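Local coordinates for alcohol dehydrogenase superfamily protein (PDB 3GAZ) that is probably an NADP-dependent oxidoreductase of the alcohol dehydrogenase superfamily, although its substrate is not established, at residues A231-V236 against A254-K259. Numbering follows the deposited sequence.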
ATOM      1  N   ALA A 231      25.484  19.551  11.165  1.00 17.81           N
ATOM      2  CA  ALA A 231      26.722  20.037  10.568  1.00 16.78           C
ATOM      3  C   ALA A 231      26.401  20.809   9.289  1.00 16.04           C
ATOM      4  O   ALA A 231      27.076  21.779   8.949  1.00 14.34           O
ATOM      5  CB  ALA A 231      27.656  18.860  10.264  1.00 18.31           C
ATOM      6  N   SER A 232      25.358  20.373   8.589  1.00 14.74           N
ATOM      7  CA  SER A 232      24.940  21.024   7.353  1.00 14.17           C
ATOM      8  C   SER A 232      24.435  22.434   7.650  1.00 14.91           C
ATOM      9  O   SER A 232      24.680  23.365   6.883  1.00 14.26           O
ATOM     10  CB  SER A 232      23.838  20.207   6.673  1.00 12.73           C
ATOM     11  OG  SER A 232      24.307  18.907   6.338  1.00 14.91           O
ATOM     12  N   PHE A 233      23.717  22.585   8.758  1.00 15.76           N
ATOM     13  CA  PHE A 233      23.204  23.894   9.144  1.00 15.94           C
ATOM     14  C   PHE A 233      24.400  24.796   9.435  1.00 17.10           C
ATOM     15  O   PHE A 233      24.343  26.008   9.244  1.00 15.36           O
ATOM     16  CB  PHE A 233      22.337  23.798  10.406  1.00 15.42           C
ATOM     17  CG  PHE A 233      21.005  23.111  10.203  1.00 14.79           C
ATOM     18  CD1 PHE A 233      20.501  22.868   8.930  1.00 14.92           C
ATOM     19  CD2 PHE A 233      20.222  22.775  11.303  1.00 15.45           C
ATOM     20  CE1 PHE A 233      19.233  22.293   8.755  1.00 15.21           C
ATOM     21  CE2 PHE A 233      18.955  22.201  11.139  1.00 16.94           C
ATOM     22  CZ  PHE A 233      18.460  21.968   9.862  1.00 13.94           C
ATOM     23  N   SER A 234      25.484  24.187   9.902  1.00 17.07           N
ATOM     24  CA  SER A 234      26.692  24.927  10.237  1.00 18.56           C
ATOM     25  C   SER A 234      27.489  25.363   9.001  1.00 18.09           C
ATOM     26  O   SER A 234      28.096  26.436   8.991  1.00 18.97           O
ATOM     27  CB  SER A 234      27.570  24.072  11.158  1.00 21.18           C
ATOM     28  OG  SER A 234      28.747  24.763  11.528  1.00 27.41           O
ATOM     29  N   ALA A 235      27.464  24.544   7.954  1.00 16.75           N
ATOM     30  CA  ALA A 235      28.203  24.830   6.724  1.00 14.20           C
ATOM     31  C   ALA A 235      27.495  25.724   5.703  1.00 14.14           C
ATOM     32  O   ALA A 235      28.139  26.264   4.803  1.00 13.84           O
ATOM     33  CB  ALA A 235      28.594  23.515   6.054  1.00 16.16           C
ATOM     34  N   VAL A 236      26.179  25.879   5.831  1.00 14.45           N
ATOM     35  CA  VAL A 236      25.420  26.686   4.878  1.00 14.15           C
ATOM     36  C   VAL A 236      25.707  28.188   4.980  1.00 16.54           C
ATOM     37  O   VAL A 236      25.931  28.719   6.067  1.00 15.65           O
ATOM     38  CB  VAL A 236      23.887  26.425   5.031  1.00 14.97           C
ATOM     39  CG1 VAL A 236      23.366  27.040   6.325  1.00 16.46           C
ATOM     40  CG2 VAL A 236      23.136  26.962   3.820  1.00 15.66           C
ATOM     41  N   ALA A 254      18.181  27.056  15.678  1.00 20.48           N
ATOM     42  CA  ALA A 254      18.825  28.360  15.848  1.00 21.01           C
ATOM     43  C   ALA A 254      19.731  28.809  14.691  1.00 22.03           C
ATOM     44  O   ALA A 254      19.660  29.958  14.250  1.00 21.95           O
ATOM     45  CB  ALA A 254      19.611  28.384  17.164  1.00 21.97           C
ATOM     46  N   PRO A 255      20.602  27.918  14.191  1.00 22.41           N
ATOM     47  CA  PRO A 255      21.490  28.296  13.085  1.00 23.47           C
ATOM     48  C   PRO A 255      20.770  28.857  11.857  1.00 25.07           C
ATOM     49  O   PRO A 255      21.292  29.739  11.173  1.00 24.00           O
ATOM     50  CB  PRO A 255      22.224  26.996  12.778  1.00 24.71           C
ATOM     51  CG  PRO A 255      22.336  26.363  14.142  1.00 23.71           C
ATOM     52  CD  PRO A 255      20.939  26.575  14.696  1.00 23.50           C
ATOM     53  N   LEU A 256      19.573  28.347  11.579  1.00 23.96           N
ATOM     54  CA  LEU A 256      18.809  28.807  10.427  1.00 22.90           C
ATOM     55  C   LEU A 256      18.299  30.230  10.596  1.00 23.24           C
ATOM     56  O   LEU A 256      18.124  30.950   9.612  1.00 24.14           O
ATOM     57  CB  LEU A 256      17.639  27.859  10.148  1.00 21.93           C
ATOM     58  CG  LEU A 256      18.049  26.467   9.667  1.00 19.98           C
ATOM     59  CD1 LEU A 256      16.801  25.645   9.380  1.00 19.25           C
ATOM     60  CD2 LEU A 256      18.905  26.582   8.415  1.00 19.08           C
ATOM     61  N   SER A 257      18.043  30.634  11.838  1.00 22.42           N
ATOM     62  CA  SER A 257      17.591  31.992  12.099  1.00 21.41           C
ATOM     63  C   SER A 257      18.797  32.922  12.051  1.00 21.55           C
ATOM     64  O   SER A 257      18.764  33.956  11.388  1.00 20.56           O
ATOM     65  CB  SER A 257      16.922  32.092  13.475  1.00 22.57           C
ATOM     66  OG  SER A 257      15.683  31.413  13.484  1.00 23.22           O
ATOM     67  N   PHE A 258      19.859  32.546  12.760  1.00 22.36           N
ATOM     68  CA  PHE A 258      21.084  33.343  12.785  1.00 24.10           C
ATOM     69  C   PHE A 258      21.574  33.607  11.372  1.00 22.79           C
ATOM     70  O   PHE A 258      22.034  34.707  11.060  1.00 22.54           O
ATOM     71  CB  PHE A 258      22.195  32.616  13.549  1.00 28.19           C
ATOM     72  CG  PHE A 258      22.105  32.755  15.039  1.00 31.76           C
ATOM     73  CD1 PHE A 258      22.138  34.013  15.634  1.00 34.35           C
ATOM     74  CD2 PHE A 258      22.018  31.629  15.851  1.00 33.08           C
ATOM     75  CE1 PHE A 258      22.089  34.147  17.020  1.00 35.63           C
ATOM     76  CE2 PHE A 258      21.969  31.752  17.236  1.00 35.48           C
ATOM     77  CZ  PHE A 258      22.005  33.013  17.822  1.00 35.83           C
ATOM     78  N   LYS A 259      21.483  32.591  10.519  1.00 18.56           N
ATOM     79  CA  LYS A 259      21.938  32.746   9.143  1.00 17.71           C
ATOM     80  C   LYS A 259      20.815  33.089   8.181  1.00 15.54           C
ATOM     81  O   LYS A 259      21.042  33.147   6.973  1.00 16.35           O
ATOM     82  CB  LYS A 259      22.631  31.474   8.662  1.00 18.20           C
ATOM     83  CG  LYS A 259      23.912  31.125   9.402  1.00 19.94           C
ATOM     84  CD  LYS A 259      24.469  29.832   8.831  1.00 21.81           C
ATOM     85  CE  LYS A 259      25.785  29.439   9.441  1.00 23.45           C
ATOM     86  NZ  LYS A 259      26.229  28.135   8.871  1.00 20.46           N
TER
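Phe233 meets Pro255 and Leu256 near the C-terminal end of helix 227-235. Its CB lies 4.0 Å from Pro255 CB. Its ring lies under Leu256, whose CG sits almost exactly over the ring centre, 4.3 Å from the centroid, in a CH-pi contact. The two methyls of Leu256 spread over the same face: CD1 is 4.1 Å from Phe233 CZ, and CD2 lies near Phe233 CD1. Val242 of strand 240-244 also touches the Phe233 side chain. The carbonyl O of Phe233 accepts a hydrogen bond from Lys259 NZ at 2.9 Å, in the carbonyl plane and on a lone pair. Ser234 contributes its backbone O, 2.5 Å from Lys259 NZ. This bond is short and poorly directed, so its exact length is doubtful. Here the amine stands above the carbonyl plane, at a C=O...N angle of 103°. Val236, the first residue past the helix, gives the third acceptor. Lys259 NZ donates a hydrogen bond to Val236 O at 2.9 Å in the carbonyl plane, with an angle of 142°. Val236 CG1 rests against Lys259 CD at 3.9 Å, an apolar contact just behind the ammonium group. The lysine chain is extended beyond CG, which carries NZ across to the helix end. With an alanine here in place of Lys259, the carbonyl oxygens of Phe233, Ser234 and Val236 would probably lose their shared donor, and Val236 CG1 its apolar neighbour. The contact joins two helices of the Rossmann-type domain, which flank strand 240-244 in sequence. One lysine amine gathers three backbone oxygens at the C-terminal end of helix 227-235, those of Phe233 and Val236 being the well-directed acceptors, and its positive charge probably offsets the partial negative charge of the helix end.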